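Local coordinates for Tll1590 protein (Thermosynechococcus elongatus, PDB 6LDQ) that belongs to the GT-B glycosyltransferase clan and carries a glycosyl transferase 4-like domain built around a mainly parallel beta sheet flanked by helices, at residues V170-P175 with A179-W184; N128-H133 with Q213-S218; Q6-I11 with E38-A43; R192-G197 with L205-L210. One frame throughout, in Å; residues are numbered along the deposited sequence.

Contact 1. Residues V170-P175 with A179-W184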
# COMPACT_ATOMS: atom_id res chain seq x y z
N VAL A 170 2.89 -8.71 -5.79
CA VAL A 170 1.50 -8.29 -5.78
C VAL A 170 0.65 -9.33 -5.06
O VAL A 170 0.64 -10.50 -5.45
CB VAL A 170 0.96 -8.05 -7.20
CG1 VAL A 170 -0.52 -7.75 -7.12
CG2 VAL A 170 1.72 -6.93 -7.84
N ILE A 171 -0.08 -8.90 -4.04
CA ILE A 171 -0.90 -9.78 -3.21
C ILE A 171 -2.32 -9.81 -3.76
O ILE A 171 -2.93 -8.77 -4.04
CB ILE A 171 -0.86 -9.31 -1.74
CG1 ILE A 171 0.53 -9.61 -1.16
CG2 ILE A 171 -1.94 -10.01 -0.92
CD1 ILE A 171 1.22 -8.44 -0.52
N VAL A 172 -2.84 -11.02 -3.98
CA VAL A 172 -4.24 -11.24 -4.34
C VAL A 172 -4.96 -11.84 -3.14
O VAL A 172 -4.35 -12.57 -2.34
CB VAL A 172 -4.36 -12.15 -5.57
CG1 VAL A 172 -3.88 -11.42 -6.82
CG2 VAL A 172 -3.56 -13.42 -5.36
N THR A 173 -6.24 -11.55 -3.01
CA THR A 173 -6.97 -11.98 -1.82
C THR A 173 -7.89 -13.16 -2.07
O THR A 173 -8.55 -13.62 -1.14
CB THR A 173 -7.77 -10.81 -1.21
OG1 THR A 173 -8.88 -10.48 -2.05
CG2 THR A 173 -6.89 -9.58 -1.05
N SER A 174 -7.95 -13.68 -3.30
CA SER A 174 -8.72 -14.88 -3.58
C SER A 174 -8.27 -15.42 -4.92
O SER A 174 -7.76 -14.67 -5.75
CB SER A 174 -10.23 -14.58 -3.60
OG SER A 174 -10.54 -13.64 -4.62
N PRO A 175 -8.43 -16.72 -5.15
CA PRO A 175 -8.11 -17.25 -6.48
C PRO A 175 -8.90 -16.57 -7.58
O PRO A 175 -8.36 -16.36 -8.68
CB PRO A 175 -8.45 -18.73 -6.35
CG PRO A 175 -8.19 -19.01 -4.90
CD PRO A 175 -8.76 -17.81 -4.21
N ALA A 179 -7.48 -15.09 -10.89
CA ALA A 179 -7.91 -15.53 -12.21
C ALA A 179 -8.26 -14.34 -13.08
O ALA A 179 -7.89 -14.28 -14.26
CB ALA A 179 -9.09 -16.49 -12.08
N TYR A 180 -8.96 -13.36 -12.50
CA TYR A 180 -9.32 -12.16 -13.25
C TYR A 180 -8.08 -11.42 -13.72
O TYR A 180 -7.98 -11.02 -14.89
CB TYR A 180 -10.20 -11.24 -12.41
CG TYR A 180 -10.24 -9.83 -12.97
CD1 TYR A 180 -11.08 -9.52 -14.03
CD2 TYR A 180 -9.42 -8.83 -12.46
CE1 TYR A 180 -11.12 -8.24 -14.57
CE2 TYR A 180 -9.45 -7.54 -12.99
CZ TYR A 180 -10.30 -7.25 -14.05
OH TYR A 180 -10.33 -5.97 -14.57
N LEU A 181 -7.13 -11.19 -12.80
CA LEU A 181 -5.91 -10.47 -13.14
C LEU A 181 -5.21 -11.12 -14.33
O LEU A 181 -4.82 -10.44 -15.29
CB LEU A 181 -4.97 -10.43 -11.93
CG LEU A 181 -4.79 -9.15 -11.10
CD1 LEU A 181 -3.78 -9.41 -9.99
CD2 LEU A 181 -4.36 -7.95 -11.95
N ARG A 182 -5.06 -12.44 -14.29
CA ARG A 182 -4.31 -13.11 -15.35
C ARG A 182 -5.10 -13.17 -16.64
O ARG A 182 -4.50 -13.20 -17.72
CB ARG A 182 -3.89 -14.51 -14.89
CG ARG A 182 -2.54 -14.56 -14.18
CD ARG A 182 -2.44 -13.47 -13.09
NE ARG A 182 -1.21 -13.60 -12.30
CZ ARG A 182 -0.16 -12.78 -12.40
NH1 ARG A 182 -0.18 -11.75 -13.24
NH2 ARG A 182 0.91 -13.00 -11.66
N ARG A 183 -6.44 -13.15 -16.56
CA ARG A 183 -7.27 -13.20 -17.75
C ARG A 183 -7.38 -11.85 -18.43
O ARG A 183 -7.28 -11.74 -19.65
CB ARG A 183 -8.68 -13.70 -17.39
CG ARG A 183 -9.57 -14.16 -18.57
CD ARG A 183 -10.79 -14.92 -18.02
NE ARG A 183 -11.07 -14.49 -16.64
CZ ARG A 183 -12.29 -14.34 -16.11
NH1 ARG A 183 -13.39 -14.61 -16.82
NH2 ARG A 183 -12.38 -13.92 -14.86
N TRP A 184 -7.58 -10.79 -17.64
CA TRP A 184 -8.01 -9.52 -18.19
C TRP A 184 -6.97 -8.42 -18.08
O TRP A 184 -7.06 -7.45 -18.84
CB TRP A 184 -9.30 -9.06 -17.49
CG TRP A 184 -10.46 -9.93 -17.82
CD1 TRP A 184 -10.95 -10.96 -17.06
CD2 TRP A 184 -11.29 -9.85 -18.99
NE1 TRP A 184 -12.04 -11.52 -17.69
CE2 TRP A 184 -12.27 -10.86 -18.87
CE3 TRP A 184 -11.30 -9.02 -20.11
CZ2 TRP A 184 -13.24 -11.07 -19.85
CZ3 TRP A 184 -12.27 -9.24 -21.08
CH2 TRP A 184 -13.22 -10.25 -20.94
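Pro175 O accepts a hydrogen bond from Ala179 N at 2.7 Å, the first-turn backbone bond of helix 175-185, which starts almost at once after strand 169-172. The N-H points at the oxygen with an angle of 151°. Ala179 CB rests close by, 3.5 Å from Pro175 O. The side-chain contact is narrow. Val172 CG1 meets Leu181 CD1 at 3.8 Å, and the two side chains cross at a slant. In Val172, CG1 stands beside the backbone N (chi1 -70°), while CG2 sits between N and C. Leu181 has an unusual first torsion of -105°, but its chi2 is extended, which carries CD1 out toward the strand. Leu164 of helix 153-166 and Tyr135 also touch Leu181, and a bound thiocyanate ion lies about 5 Å from its side chain. Ser174 occupies the N-cap, and its OG makes a weak bond to Glu177 N. Further along, Arg182 pairs with Glu178 and binds carbonyls of the link to strand 191-193. This is the strand-to-helix half of a beta-alpha-beta unit. Its chemistry is divided: a polar main-chain bond fixes the helix start at the surface, while buried methyl groups pack the next turn against the strand.

Contact 2. Residues N128-H133 with Q213-S218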
# COMPACT_ATOMS: atom_id res chain seq x y z
N ASN A 128 14.69 3.57 -4.26
CA ASN A 128 14.93 2.13 -4.16
C ASN A 128 14.34 1.64 -2.84
O ASN A 128 14.90 1.88 -1.77
CB ASN A 128 16.43 1.80 -4.21
CG ASN A 128 17.03 2.04 -5.59
OD1 ASN A 128 16.34 1.92 -6.60
ND2 ASN A 128 18.31 2.39 -5.62
N PHE A 129 13.20 0.96 -2.93
CA PHE A 129 12.57 0.34 -1.78
C PHE A 129 11.92 -0.96 -2.21
O PHE A 129 11.71 -1.21 -3.41
CB PHE A 129 11.54 1.29 -1.13
CG PHE A 129 10.46 1.77 -2.06
CD1 PHE A 129 10.64 2.91 -2.82
CD2 PHE A 129 9.25 1.10 -2.17
CE1 PHE A 129 9.64 3.37 -3.70
CE2 PHE A 129 8.24 1.56 -3.02
CZ PHE A 129 8.44 2.70 -3.79
N GLN A 130 11.61 -1.81 -1.23
CA GLN A 130 10.83 -3.01 -1.49
C GLN A 130 9.37 -2.62 -1.59
O GLN A 130 8.81 -2.08 -0.63
CB GLN A 130 11.04 -4.05 -0.39
CG GLN A 130 12.49 -4.32 -0.05
CD GLN A 130 13.31 -4.69 -1.27
OE1 GLN A 130 12.89 -5.53 -2.07
NE2 GLN A 130 14.46 -4.05 -1.43
N TRP A 131 8.75 -2.86 -2.75
CA TRP A 131 7.40 -2.40 -3.02
C TRP A 131 6.47 -3.60 -3.13
O TRP A 131 6.63 -4.43 -4.04
CB TRP A 131 7.36 -1.55 -4.29
CG TRP A 131 6.00 -1.07 -4.70
CD1 TRP A 131 4.92 -0.86 -3.88
CD2 TRP A 131 5.57 -0.73 -6.02
NE1 TRP A 131 3.85 -0.42 -4.62
CE2 TRP A 131 4.22 -0.33 -5.93
CE3 TRP A 131 6.19 -0.73 -7.27
CZ2 TRP A 131 3.48 0.07 -7.05
CZ3 TRP A 131 5.44 -0.34 -8.39
CH2 TRP A 131 4.11 0.04 -8.26
N LEU A 132 5.53 -3.72 -2.20
CA LEU A 132 4.49 -4.73 -2.29
C LEU A 132 3.16 -4.06 -2.56
O LEU A 132 2.90 -2.96 -2.06
CB LEU A 132 4.37 -5.56 -1.01
CG LEU A 132 5.57 -6.43 -0.70
CD1 LEU A 132 6.43 -5.65 0.28
CD2 LEU A 132 5.15 -7.78 -0.14
N HIS A 133 2.31 -4.74 -3.31
CA HIS A 133 1.01 -4.18 -3.61
C HIS A 133 -0.07 -5.23 -3.44
O HIS A 133 0.07 -6.35 -3.92
CB HIS A 133 0.95 -3.61 -5.01
CG HIS A 133 -0.28 -2.81 -5.23
ND1 HIS A 133 -0.30 -1.44 -5.15
CD2 HIS A 133 -1.56 -3.20 -5.36
CE1 HIS A 133 -1.54 -1.02 -5.33
NE2 HIS A 133 -2.33 -2.06 -5.47
N GLN A 213 11.24 -12.16 3.39
CA GLN A 213 11.71 -12.77 2.15
C GLN A 213 12.27 -11.73 1.19
O GLN A 213 13.37 -11.88 0.65
CB GLN A 213 10.56 -13.53 1.48
CG GLN A 213 10.64 -15.03 1.55
CD GLN A 213 9.38 -15.66 0.99
OE1 GLN A 213 8.70 -16.43 1.67
NE2 GLN A 213 9.05 -15.31 -0.24
N LEU A 214 11.49 -10.67 0.93
CA LEU A 214 11.95 -9.57 0.09
C LEU A 214 13.27 -9.00 0.58
O LEU A 214 14.20 -8.78 -0.21
CB LEU A 214 10.89 -8.47 0.05
CG LEU A 214 9.69 -8.64 -0.88
CD1 LEU A 214 9.12 -7.27 -1.19
CD2 LEU A 214 10.10 -9.35 -2.16
N PHE A 215 13.36 -8.72 1.88
CA PHE A 215 14.56 -8.08 2.43
C PHE A 215 15.79 -8.97 2.29
O PHE A 215 16.89 -8.47 2.01
CB PHE A 215 14.34 -7.72 3.90
CG PHE A 215 13.45 -6.53 4.12
CD1 PHE A 215 13.64 -5.34 3.43
CD2 PHE A 215 12.42 -6.60 5.05
CE1 PHE A 215 12.82 -4.24 3.66
CE2 PHE A 215 11.59 -5.51 5.28
CZ PHE A 215 11.80 -4.32 4.59
N ALA A 216 15.62 -10.28 2.48
CA ALA A 216 16.75 -11.20 2.42
C ALA A 216 17.24 -11.39 0.99
O ALA A 216 18.43 -11.62 0.76
CB ALA A 216 16.37 -12.54 3.04
N ALA A 217 16.34 -11.29 0.02
CA ALA A 217 16.70 -11.40 -1.39
C ALA A 217 17.64 -10.29 -1.87
O ALA A 217 17.91 -10.28 -3.08
CB ALA A 217 15.44 -11.40 -2.25
N SER A 218 18.14 -9.41 -0.98
CA SER A 218 19.07 -8.36 -1.38
C SER A 218 20.27 -8.92 -2.14
O SER A 218 20.79 -8.26 -3.05
CB SER A 218 19.54 -7.59 -0.14
OG SER A 218 19.99 -6.29 -0.48
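Leu132 and Leu214 reach toward each other tip to tip, and their CD1 atoms come to 3.5 Å, tighter than usual for two methyl carbons. Leu214 CD1 is the shared point of the contact. Leu214 CD1 also lies 3.7 Å from Leu132 CG and 3.8 Å from Gln130 CB. The chi2 of Leu132, 96°, lies off the staggered positions, in keeping with the close fit. Gln130 is folded rather than stretched, with all three torsions near -50°. Gln130 and Leu214 lie alongside each other, running in opposite senses. The bend in the glutamine sets Gln130 CG beside the ring of Phe215, 3.7 Å from Phe215 CE1, and brings Gln130 OE1 near Leu214 CB at 4.1 Å. The amide plane of Gln130 is turned 64° from the plane of that ring. No polar bond joins the segments, so Gln130 takes part here mainly through CB and CG. Strand 130-134 runs between strands 108-112 and 169-172. Phe215 also touches Leu108 of the former, as does Leu132, and on its other contacts it meets Met4 and Arg5. Trp131 points away from helix 200-216 and packs on helices 113-126 and 153-166. The last turn of helix 200-216 therefore lies on one face of the sheet and these two helices on the other.

Contact 3. Residues Q6-I11 with E38-A43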
# COMPACT_ATOMS: atom_id res chain seq x y z
N GLN A 6 13.32 -1.72 9.30
CA GLN A 6 12.38 -1.00 10.18
C GLN A 6 11.22 -0.21 9.62
O GLN A 6 10.21 -0.85 9.34
CB GLN A 6 12.84 -0.65 11.60
CG GLN A 6 13.83 0.48 11.81
CD GLN A 6 14.12 0.56 13.29
OE1 GLN A 6 13.79 -0.35 14.02
NE2 GLN A 6 14.73 1.62 13.77
N PRO A 7 11.34 1.11 9.38
CA PRO A 7 10.17 1.90 9.21
C PRO A 7 9.47 1.47 7.93
O PRO A 7 10.09 1.55 6.94
CB PRO A 7 10.72 3.33 9.24
CG PRO A 7 12.09 3.18 8.67
CD PRO A 7 12.54 1.76 8.95
N ILE A 8 8.28 0.91 8.04
CA ILE A 8 7.54 0.52 6.81
C ILE A 8 6.31 1.41 6.68
O ILE A 8 5.80 1.81 7.66
CB ILE A 8 7.15 -0.96 6.78
CG1 ILE A 8 6.08 -1.30 7.80
CG2 ILE A 8 8.33 -1.90 6.84
CD1 ILE A 8 5.62 -2.69 7.68
N ALA A 9 5.93 1.70 5.46
CA ALA A 9 4.77 2.52 5.16
C ALA A 9 3.76 1.67 4.42
O ALA A 9 4.11 1.00 3.44
CB ALA A 9 5.15 3.76 4.33
N LEU A 10 2.52 1.68 4.91
CA LEU A 10 1.38 1.18 4.16
C LEU A 10 0.62 2.39 3.62
O LEU A 10 0.50 3.41 4.31
CB LEU A 10 0.46 0.31 5.04
CG LEU A 10 0.81 -1.17 5.30
CD1 LEU A 10 2.25 -1.42 5.67
CD2 LEU A 10 -0.14 -1.77 6.34
N ILE A 11 0.16 2.29 2.39
CA ILE A 11 -0.53 3.41 1.75
C ILE A 11 -1.88 2.93 1.24
O ILE A 11 -1.95 1.94 0.50
CB ILE A 11 0.28 4.01 0.60
CG1 ILE A 11 1.54 4.68 1.12
CG2 ILE A 11 -0.56 5.03 -0.16
CD1 ILE A 11 2.51 5.01 0.04
N GLU A 38 -1.90 -2.54 12.24
CA GLU A 38 -1.97 -2.77 13.68
C GLU A 38 -1.57 -4.20 14.04
O GLU A 38 -0.83 -4.42 15.01
CB GLU A 38 -3.38 -2.47 14.19
CG GLU A 38 -3.63 -0.99 14.49
CD GLU A 38 -5.06 -0.57 14.25
OE1 GLU A 38 -5.94 -1.45 14.21
OE2 GLU A 38 -5.31 0.66 14.10
N ALA A 39 -2.04 -5.19 13.28
CA ALA A 39 -1.59 -6.55 13.54
C ALA A 39 -0.11 -6.69 13.22
O ALA A 39 0.64 -7.35 13.96
CB ALA A 39 -2.43 -7.55 12.73
N LEU A 40 0.36 -6.05 12.14
CA LEU A 40 1.79 -6.08 11.83
C LEU A 40 2.62 -5.55 12.99
O LEU A 40 3.62 -6.16 13.39
CB LEU A 40 2.07 -5.28 10.57
CG LEU A 40 1.75 -5.96 9.23
CD1 LEU A 40 1.76 -4.93 8.11
CD2 LEU A 40 2.76 -7.06 8.96
N ALA A 41 2.21 -4.40 13.55
CA ALA A 41 2.96 -3.78 14.64
C ALA A 41 2.94 -4.64 15.90
O ALA A 41 3.93 -4.67 16.64
CB ALA A 41 2.41 -2.40 14.94
N ALA A 42 1.82 -5.32 16.15
CA ALA A 42 1.76 -6.32 17.22
C ALA A 42 2.87 -7.36 17.08
O ALA A 42 3.45 -7.79 18.09
CB ALA A 42 0.39 -7.00 17.22
N ALA A 43 3.17 -7.78 15.85
CA ALA A 43 4.28 -8.68 15.59
C ALA A 43 5.64 -7.98 15.59
O ALA A 43 6.65 -8.65 15.37
CB ALA A 43 4.08 -9.40 14.25
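Leu40 CD1 is the one methyl that meets strand 8-11 from helix 32-42. Leu40 CD1 lies 4.1 Å from Leu10 CD2 and, more loosely, 4.5 Å from Ile8 CD1. Ile8 and Leu10 are two residues apart on the strand, so both project from the same face toward the helix. Leu40 reaches them by an extended end: chi2 is 166°, which places CD1 far from its own backbone. Ile8 is likewise drawn out, with chi2 at 175°. Leu10 and Leu40 meet through their end methyls, and all three residues are buried. The fit is apolar and not tight. Around this first shell, Tyr211 of helix 200-216 touches Ile8, Leu10 and Leu40 alike. Val47 lies against both Ile8 and Leu40, and Met49 lies against Leu10. Farther out, main-chain bonds hold the strand in place. Ile8 pairs with His46 and Asp48 on one side, and Ala9 pairs with Leu108 and His110 on the other. At the helix surface, Glu38 forms a salt bridge with Arg34. Strand 8-11, helix 32-42 and strand 47-52 follow one another in the chain, and the two strands are parallel neighbours in the sheet. This is a beta-alpha-beta crossover, the building unit of the Rossmann-like domains found in GT-B glycosyltransferases.

Contact 4. Residues R192-G197 with L205-L210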
# COMPACT_ATOMS: atom_id res chain seq x y z
N ARG A 192 0.98 -13.40 -4.92
CA ARG A 192 0.94 -14.32 -3.79
C ARG A 192 -0.44 -14.25 -3.17
O ARG A 192 -1.04 -13.18 -3.10
CB ARG A 192 2.00 -13.96 -2.74
CG ARG A 192 3.41 -14.12 -3.23
CD ARG A 192 3.96 -15.49 -2.86
NE ARG A 192 4.99 -15.93 -3.80
CZ ARG A 192 5.71 -17.03 -3.65
NH1 ARG A 192 5.53 -17.82 -2.59
NH2 ARG A 192 6.62 -17.36 -4.56
N LEU A 193 -0.94 -15.40 -2.70
CA LEU A 193 -2.28 -15.51 -2.14
C LEU A 193 -2.22 -15.22 -0.65
O LEU A 193 -1.64 -16.00 0.11
CB LEU A 193 -2.88 -16.89 -2.38
CG LEU A 193 -4.32 -17.04 -1.90
CD1 LEU A 193 -5.25 -16.09 -2.69
CD2 LEU A 193 -4.79 -18.48 -2.06
N ILE A 194 -2.83 -14.12 -0.24
CA ILE A 194 -3.10 -13.84 1.17
C ILE A 194 -4.59 -13.57 1.31
O ILE A 194 -5.07 -12.49 0.99
CB ILE A 194 -2.26 -12.66 1.69
CG1 ILE A 194 -0.81 -12.79 1.24
CG2 ILE A 194 -2.36 -12.57 3.21
CD1 ILE A 194 -0.07 -13.97 1.83
N PRO A 195 -5.36 -14.56 1.77
CA PRO A 195 -6.80 -14.53 1.55
C PRO A 195 -7.52 -13.53 2.45
O PRO A 195 -7.11 -13.27 3.58
CB PRO A 195 -7.24 -15.97 1.87
CG PRO A 195 -5.96 -16.76 1.99
CD PRO A 195 -4.92 -15.80 2.43
N CYS A 196 -8.58 -12.96 1.89
CA CYS A 196 -9.53 -12.17 2.66
C CYS A 196 -9.97 -12.92 3.91
O CYS A 196 -10.22 -14.13 3.86
CB CYS A 196 -10.75 -11.84 1.79
SG CYS A 196 -12.18 -11.21 2.68
N GLY A 197 -10.05 -12.21 5.03
CA GLY A 197 -10.52 -12.84 6.25
C GLY A 197 -10.52 -11.86 7.40
O GLY A 197 -10.07 -10.71 7.29
N LEU A 205 1.10 -12.23 9.90
CA LEU A 205 2.20 -13.19 9.94
C LEU A 205 2.62 -13.60 8.54
O LEU A 205 3.81 -13.72 8.24
CB LEU A 205 1.80 -14.42 10.75
CG LEU A 205 1.66 -14.21 12.26
CD1 LEU A 205 1.26 -15.53 12.90
CD2 LEU A 205 2.95 -13.63 12.89
N GLN A 206 1.65 -13.85 7.66
CA GLN A 206 1.99 -14.19 6.28
C GLN A 206 2.61 -13.00 5.56
O GLN A 206 3.60 -13.15 4.82
CB GLN A 206 0.75 -14.71 5.54
CG GLN A 206 0.32 -16.11 6.00
CD GLN A 206 1.28 -17.17 5.53
OE1 GLN A 206 2.10 -16.93 4.64
NE2 GLN A 206 1.22 -18.35 6.15
N MET A 207 2.07 -11.80 5.77
CA MET A 207 2.65 -10.60 5.16
C MET A 207 4.06 -10.34 5.69
O MET A 207 4.99 -10.08 4.92
CB MET A 207 1.75 -9.40 5.41
CG MET A 207 1.77 -8.38 4.29
SD MET A 207 0.92 -8.99 2.81
CE MET A 207 -0.78 -8.82 3.35
N GLY A 208 4.22 -10.38 7.02
CA GLY A 208 5.53 -10.23 7.60
C GLY A 208 6.55 -11.14 6.97
O GLY A 208 7.66 -10.71 6.63
N GLN A 209 6.18 -12.41 6.76
CA GLN A 209 7.10 -13.37 6.16
C GLN A 209 7.49 -12.95 4.75
O GLN A 209 8.65 -13.08 4.35
CB GLN A 209 6.46 -14.77 6.14
CG GLN A 209 6.92 -15.66 4.99
CD GLN A 209 8.32 -16.18 5.23
OE1 GLN A 209 8.76 -16.28 6.37
NE2 GLN A 209 9.03 -16.50 4.15
N LEU A 210 6.54 -12.43 3.98
CA LEU A 210 6.88 -11.93 2.65
C LEU A 210 7.87 -10.78 2.75
O LEU A 210 8.91 -10.78 2.08
CB LEU A 210 5.61 -11.49 1.91
CG LEU A 210 5.14 -12.51 0.87
CD1 LEU A 210 6.03 -12.38 -0.35
CD2 LEU A 210 5.18 -13.97 1.40
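Ile194 meets Gln206 and Met207 where the chain leaves strand 191-193, at one border of the Rossmann-like sheet, shortly before it enters helix 200-216. Ile194 has the largest share in this contact, and its two branches take different partners. Ile194 CD1 goes to Gln206 CB at 3.9 Å, and Ile194 CG2 goes to Met207 CE at 4.1 Å. The split follows from the first torsion (chi1 -46°): CG1 is anti to the carbonyl carbon, whereas CG2 is turned opposite the backbone N. In each pair one carbon faces one carbon. Gln206 is bent at chi2, and its CB does the touching rather than its amide. Met207 starts off beside the contact, then curls at chi2 (71°) and chi3 (75°), which brings its methyl end nearer the isoleucine. The same side chain also touches Ile171 on the neighbouring strand and Tyr32 and Leu36 of helix 32-42, so it joins its own helix to helix 32-42 and to the sheet. One helical turn on, Leu210 faces the strand, where the aliphatic part of Arg192 meets it. The segment 192-197 is held to its neighbour by main-chain bonds of Arg192 and Ile194 with Val170 and Val172. Between segments 192-197 and 205-210 the close contacts are all between carbon atoms. At the looser end, Arg192 CG stands 4.3 Å from Leu210 CD1.

Contact 3 closes first along the chain. Contact 2 then opens with strand 130-134, contacts 1 and 4 follow in turn, and helix 200-216 returns to complete contact 2. All four reach one sheet. Contacts 1 and 3 lie farthest apart, with centres about 24 Å from each other, while contacts 3 and 4 are about 13 Å apart. Contacts 1 and 4 lie on neighbouring strands, 169-172 and 191-193, with centres about 14 Å apart. Contacts 2 and 4 share helix 200-216. Leu40 CD2 approaches Gly208 N at 4.1 Å, linking contacts 3 and 4. The C-terminal helix thus ties early and late strands into one domain.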